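Local coordinates for Lys-gingipain W83 (Porphyromonas gingivalis, PDB 3KM5), which cleaves proteins after lysine as a cysteine protease and carries adhesin domains, one of them the haemolytic, calcium-binding beta jelly roll described here, at residues A[98-101]-A[107-110]; A[158-163]-A[167-172]. All coordinates share one frame; numbering follows the deposited sequence. Where two conformers were deposited one is given.

Interaction 1. Residues A[98-101]-A[107-110]; sequences MISK and GDFT
A beta hairpin at the edge of the five-stranded sheet of this jelly roll brings Ile99 against Thr110 as an antiparallel hydrogen-bonded pair. Ile99 N donates to Thr110 O at 2.9 Å, and Thr110 N returns the bond to Ile99 O with the same N-H...O angle of 159°. Ile99 O also accepts from a water that donates a second bond to Asp108 O, where the strands part towards the turn. A second water accepts from Lys101 N at 3.0 Å and donates to Asp108 O. Beside this backbone pairing the ring of Phe109 lies against the opposite strand. Ser100 CB sits over one of its faces, 3.7 Å from the ring centroid and displaced towards the rim, in a CH-pi contact. With its OG anti to the backbone N (chi1 166°), Ser100 directs the hydroxyl to Thr102 N and Gly103 O within the turn and leaves the methylene for the ring. Met98 crosses Phe109 at about a right angle; the bend at chi3 (74°) lays its CE 3.8 Å from Phe109 CB. Ile70 also touches Phe109, as do Tyr155 and Ala157 of strand 155-161, on the far side of strand 95-100. Paired amides thus give way towards the turn to water, which satisfies Asp108 O twice where direct pairing gives out, while the ring of Phe109 is buried on the outer face, away from the other sheet.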
loop_
_atom_site.group_PDB
_atom_site.type_symbol
_atom_site.label_atom_id
_atom_site.label_comp_id
_atom_site.label_asym_id
_atom_site.label_seq_id
_atom_site.Cartn_x
_atom_site.Cartn_y
_atom_site.Cartn_z
ATOM N N MET A 98 -3.696 -8.581 -6.118
ATOM C CA MET A 98 -4.770 -9.440 -6.559
ATOM C C MET A 98 -5.509 -8.829 -7.706
ATOM O O MET A 98 -5.472 -7.625 -7.931
ATOM C CB MET A 98 -5.744 -9.655 -5.403
ATOM C CG MET A 98 -5.036 -10.008 -4.084
ATOM S SD MET A 98 -6.209 -10.377 -2.774
ATOM C CE MET A 98 -6.815 -11.978 -3.239
ATOM N N ILE A 99 -6.219 -9.678 -8.451
ATOM C CA ILE A 99 -7.078 -9.188 -9.505
ATOM C C ILE A 99 -8.494 -9.745 -9.414
ATOM O O ILE A 99 -8.710 -10.894 -8.976
ATOM C CB ILE A 99 -6.479 -9.470 -10.921
ATOM C CG1 ILE A 99 -6.524 -10.984 -11.249
ATOM C CG2 ILE A 99 -5.074 -8.838 -11.063
ATOM C CD1 ILE A 99 -7.806 -11.477 -12.030
ATOM N N SER A 100 -9.440 -8.914 -9.850
ATOM C CA SER A 100 -10.810 -9.360 -10.083
ATOM C C SER A 100 -11.150 -9.106 -11.528
ATOM O O SER A 100 -10.651 -8.154 -12.145
ATOM C CB SER A 100 -11.765 -8.561 -9.201
ATOM O OG SER A 100 -13.116 -8.746 -9.647
ATOM N N LYS A 101 -11.976 -9.991 -12.081
ATOM C CA LYS A 101 -12.461 -9.904 -13.466
ATOM C C LYS A 101 -13.926 -9.467 -13.479
ATOM O O LYS A 101 -14.531 -9.346 -14.555
ATOM C CB LYS A 101 -12.310 -11.255 -14.173
ATOM C CG LYS A 101 -10.903 -11.793 -14.199
ATOM C CD LYS A 101 -10.856 -13.177 -14.840
ATOM C CE LYS A 101 -9.434 -13.645 -15.003
ATOM N NZ LYS A 101 -9.411 -15.026 -15.557
ATOM N N GLY A 107 -14.211 -11.534 -2.308
ATOM C CA GLY A 107 -14.215 -12.860 -2.934
ATOM C C GLY A 107 -14.077 -12.855 -4.437
ATOM O O GLY A 107 -13.900 -13.905 -5.053
ATOM N N ASP A 108 -14.140 -11.678 -5.051
ATOM C CA ASP A 108 -13.977 -11.584 -6.496
ATOM C C ASP A 108 -12.496 -11.563 -6.855
ATOM O O ASP A 108 -12.171 -11.660 -8.028
ATOM C CB ASP A 108 -14.637 -10.305 -7.033
ATOM C CG ASP A 108 -16.157 -10.289 -6.869
ATOM O OD1 ASP A 108 -16.748 -11.373 -6.784
ATOM O OD2 ASP A 108 -16.730 -9.189 -6.767
ATOM N N PHE A 109 -11.603 -11.418 -5.857
ATOM C CA PHE A 109 -10.165 -11.308 -6.106
ATOM C C PHE A 109 -9.405 -12.638 -5.943
ATOM O O PHE A 109 -9.728 -13.509 -5.125
ATOM C CB PHE A 109 -9.566 -10.252 -5.167
ATOM C CG PHE A 109 -10.003 -8.862 -5.506
ATOM C CD1 PHE A 109 -9.317 -8.131 -6.421
ATOM C CD2 PHE A 109 -11.171 -8.338 -4.965
ATOM C CE1 PHE A 109 -9.751 -6.856 -6.807
ATOM C CE2 PHE A 109 -11.593 -7.068 -5.307
ATOM C CZ PHE A 109 -10.893 -6.342 -6.256
ATOM N N THR A 110 -8.388 -12.768 -6.771
ATOM C CA THR A 110 -7.432 -13.870 -6.649
ATOM C C THR A 110 -6.001 -13.319 -6.695
ATOM O O THR A 110 -5.691 -12.327 -7.388
ATOM C CB THR A 110 -7.648 -14.950 -7.722
ATOM O OG1 THR A 110 -7.396 -14.396 -9.011
ATOM C CG2 THR A 110 -9.080 -15.511 -7.654
HETATM O O HOH W 1 -10.436 -13.178 -9.620
HETATM O O HOH W 2 -13.552 -11.866 -10.423
#

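Interaction 2. Residues A[158-163]-A[167-172]; sequences FRHYNC and NYILLD. With CA (calcium ion), chain D.
Strands 155-161 and 168-177 face each other from the two sheets of the jelly-roll sandwich, running in opposite directions, with the CA atoms of His160 and Ile169 7.7 Å apart and those of Phe158 and Leu171 9.2 Å apart. At this spacing the backbones do not pair, and the interface is made by alternate side chains of each strand pointing into the space between the sheets. Ile169 puts its CG2 methyl over the centre of the imidazole of His160, 3.8 Å from the ring centroid and only 9° off the normal, a nearly axial CH-pi contact. The branch responsible is the methyl lying between the backbone N and the carbonyl carbon, since CG1 takes the position anti to N (chi1 -179°). Both imidazole nitrogens are engaged elsewhere, ND1 with Ser55 and NE2 with Asp93, and these two bonds fix the rotation of the ring whose face the methyl meets. One layer along, Leu171 CD1 lies over a face of Phe158, offset towards Phe158 CG and CD1, with Leu171 CD1 3.6 Å from Phe158 CG. Val97 and Val53, one from each sheet, extend this apolar layer beside Phe158 and Leu171 respectively. Strand 168-177 leads directly from the core to a calcium site: next to Leu171, Asp172 holds the ion with both carboxylate oxygens, together with Thr8, Glu10, Gly48, Asn51 and a water. The chelation is nearly symmetric, OD1 lying 2.5 Å and OD2 2.6 Å from the calcium ion.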
loop_
_atom_site.group_PDB
_atom_site.type_symbol
_atom_site.label_atom_id
_atom_site.label_comp_id
_atom_site.label_asym_id
_atom_site.label_seq_id
_atom_site.Cartn_x
_atom_site.Cartn_y
_atom_site.Cartn_z
ATOM N N PHE A 158 -4.446 -4.247 -3.756
ATOM C CA PHE A 158 -3.299 -4.502 -2.886
ATOM C C PHE A 158 -3.876 -4.846 -1.522
ATOM O O PHE A 158 -4.722 -4.116 -0.963
ATOM C CB PHE A 158 -2.403 -3.257 -2.799
ATOM C CG PHE A 158 -1.770 -2.906 -4.073
ATOM C CD1 PHE A 158 -0.467 -3.318 -4.347
ATOM C CD2 PHE A 158 -2.432 -2.133 -4.999
ATOM C CE1 PHE A 158 0.141 -3.006 -5.552
ATOM C CE2 PHE A 158 -1.833 -1.810 -6.203
ATOM C CZ PHE A 158 -0.522 -2.238 -6.480
ATOM N N ARG A 159 -3.426 -5.971 -0.976
ATOM C CA ARG A 159 -3.994 -6.531 0.243
ATOM C C ARG A 159 -2.884 -6.670 1.260
ATOM O O ARG A 159 -1.957 -7.441 1.050
ATOM C CB ARG A 159 -4.648 -7.881 -0.041
ATOM C CG ARG A 159 -5.371 -8.471 1.165
ATOM C CD ARG A 159 -5.818 -9.862 0.819
ATOM N NE ARG A 159 -6.465 -10.562 1.918
ATOM C CZ ARG A 159 -6.824 -11.842 1.899
ATOM N NH1 ARG A 159 -6.582 -12.600 0.822
ATOM N NH2 ARG A 159 -7.415 -12.362 2.959
ATOM N N HIS A 160 -2.954 -5.911 2.346
ATOM C CA HIS A 160 -2.008 -6.014 3.449
ATOM C C HIS A 160 -2.627 -6.984 4.442
ATOM O O HIS A 160 -3.687 -6.710 5.030
ATOM C CB HIS A 160 -1.785 -4.609 4.070
ATOM C CG HIS A 160 -0.822 -4.548 5.219
ATOM N ND1 HIS A 160 -0.908 -3.556 6.172
ATOM C CD2 HIS A 160 0.273 -5.295 5.541
ATOM C CE1 HIS A 160 0.119 -3.655 6.997
ATOM N NE2 HIS A 160 0.835 -4.714 6.652
ATOM N N TYR A 161 -1.988 -8.132 4.629
ATOM C CA TYR A 161 -2.594 -9.188 5.416
ATOM C C TYR A 161 -1.564 -10.201 5.815
ATOM O O TYR A 161 -0.427 -10.127 5.391
ATOM C CB TYR A 161 -3.742 -9.844 4.635
ATOM C CG TYR A 161 -3.386 -10.955 3.672
ATOM C CD1 TYR A 161 -3.970 -12.203 3.813
ATOM C CD2 TYR A 161 -2.502 -10.767 2.619
ATOM C CE1 TYR A 161 -3.660 -13.226 2.972
ATOM C CE2 TYR A 161 -2.216 -11.778 1.768
ATOM C CZ TYR A 161 -2.786 -13.016 1.945
ATOM O OH TYR A 161 -2.512 -14.078 1.085
ATOM N N ASN A 162 -1.980 -11.157 6.648
ATOM C CA ASN A 162 -1.099 -12.279 7.014
ATOM C C ASN A 162 0.181 -11.808 7.708
ATOM O O ASN A 162 1.255 -12.368 7.476
ATOM C CB ASN A 162 -0.768 -13.171 5.794
ATOM C CG ASN A 162 -1.730 -14.299 5.601
ATOM O OD1 ASN A 162 -2.830 -14.327 6.178
ATOM N ND2 ASN A 162 -1.328 -15.259 4.774
ATOM N N CYS A 163 0.061 -10.800 8.579
ATOM C CA CYS A 163 1.194 -10.254 9.335
ATOM C C CYS A 163 0.637 -9.488 10.536
ATOM O O CYS A 163 -0.537 -9.143 10.584
ATOM C CB CYS A 163 2.104 -9.349 8.490
ATOM S SG CYS A 163 1.296 -7.878 7.825
ATOM N N ASN A 167 5.365 -2.870 11.127
ATOM C CA ASN A 167 5.046 -1.433 11.176
ATOM C C ASN A 167 4.066 -0.998 10.088
ATOM O O ASN A 167 2.898 -0.792 10.393
ATOM C CB ASN A 167 6.327 -0.581 11.263
ATOM C CG ASN A 167 6.113 0.859 11.760
ATOM O OD1 ASN A 167 7.093 1.629 11.856
ATOM N ND2 ASN A 167 4.873 1.239 12.089
ATOM N N TYR A 168 4.542 -0.857 8.858
ATOM C CA TYR A 168 3.688 -0.320 7.781
ATOM C C TYR A 168 4.183 -0.880 6.465
ATOM O O TYR A 168 5.327 -1.360 6.323
ATOM C CB TYR A 168 3.682 1.231 7.714
ATOM C CG TYR A 168 5.043 1.832 7.583
ATOM C CD1 TYR A 168 5.698 1.799 6.379
ATOM C CD2 TYR A 168 5.714 2.388 8.674
ATOM C CE1 TYR A 168 6.924 2.297 6.214
ATOM C CE2 TYR A 168 6.981 2.922 8.517
ATOM C CZ TYR A 168 7.598 2.865 7.282
ATOM O OH TYR A 168 8.874 3.341 7.077
ATOM N N ILE A 169 3.266 -0.835 5.488
ATOM C CA ILE A 169 3.633 -0.846 4.068
ATOM C C ILE A 169 3.111 0.423 3.413
ATOM O O ILE A 169 1.963 0.835 3.626
ATOM C CB ILE A 169 3.161 -2.109 3.367
ATOM C CG1 ILE A 169 3.579 -2.093 1.904
ATOM C CG2 ILE A 169 1.659 -2.346 3.477
ATOM C CD1 ILE A 169 3.606 -3.447 1.245
ATOM N N LEU A 170 3.985 1.089 2.655
ATOM C CA LEU A 170 3.590 2.245 1.853
ATOM C C LEU A 170 3.632 1.854 0.372
ATOM O O LEU A 170 4.529 1.081 -0.020
ATOM C CB LEU A 170 4.566 3.398 2.046
ATOM C CG LEU A 170 4.915 3.741 3.483
ATOM C CD1 LEU A 170 5.944 4.884 3.548
ATOM C CD2 LEU A 170 3.668 4.079 4.267
ATOM N N LEU A 171 2.768 2.463 -0.459
ATOM C CA LEU A 171 2.820 2.307 -1.907
ATOM C C LEU A 171 2.824 3.667 -2.543
ATOM O O LEU A 171 2.224 4.596 -2.020
ATOM C CB LEU A 171 1.638 1.508 -2.485
ATOM C CG LEU A 171 1.382 0.161 -1.849
ATOM C CD1 LEU A 171 0.029 -0.408 -2.262
ATOM C CD2 LEU A 171 2.474 -0.824 -2.242
ATOM N N ASP A 172 3.490 3.768 -3.683
ATOM C CA ASP A 172 3.446 5.015 -4.463
ATOM C C ASP A 172 3.740 4.687 -5.924
ATOM O O ASP A 172 4.278 3.654 -6.253
ATOM C CB ASP A 172 4.459 5.987 -3.861
ATOM C CG ASP A 172 4.204 7.454 -4.233
ATOM O OD1 ASP A 172 3.164 7.749 -4.844
ATOM O OD2 ASP A 172 5.032 8.290 -3.807
HETATM CA CA CA D . 3.403 10.200 -4.531
HETATM O O HOH W 3 4.196 10.196 -6.755
#

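The two contacts illustrate two ways of joining beta strands. Interaction 1 works within one sheet, at its edge and partly buried, where neighbouring strands share backbone hydrogen bonds and waters take over near the turn. Interaction 2 works between the sheets, buried near the middle of the domain, and relies on methyl groups over aromatic faces. Strand 155-161 relates them: it pairs with strand 95-100 of the hairpin and also presents Phe158 and His160 to the other sheet. Their centres lie about 17 Å apart, yet they touch where Met98 SD packs 3.7 Å from Arg159 CD. Only interaction 2 includes a metal ligand, Asp172.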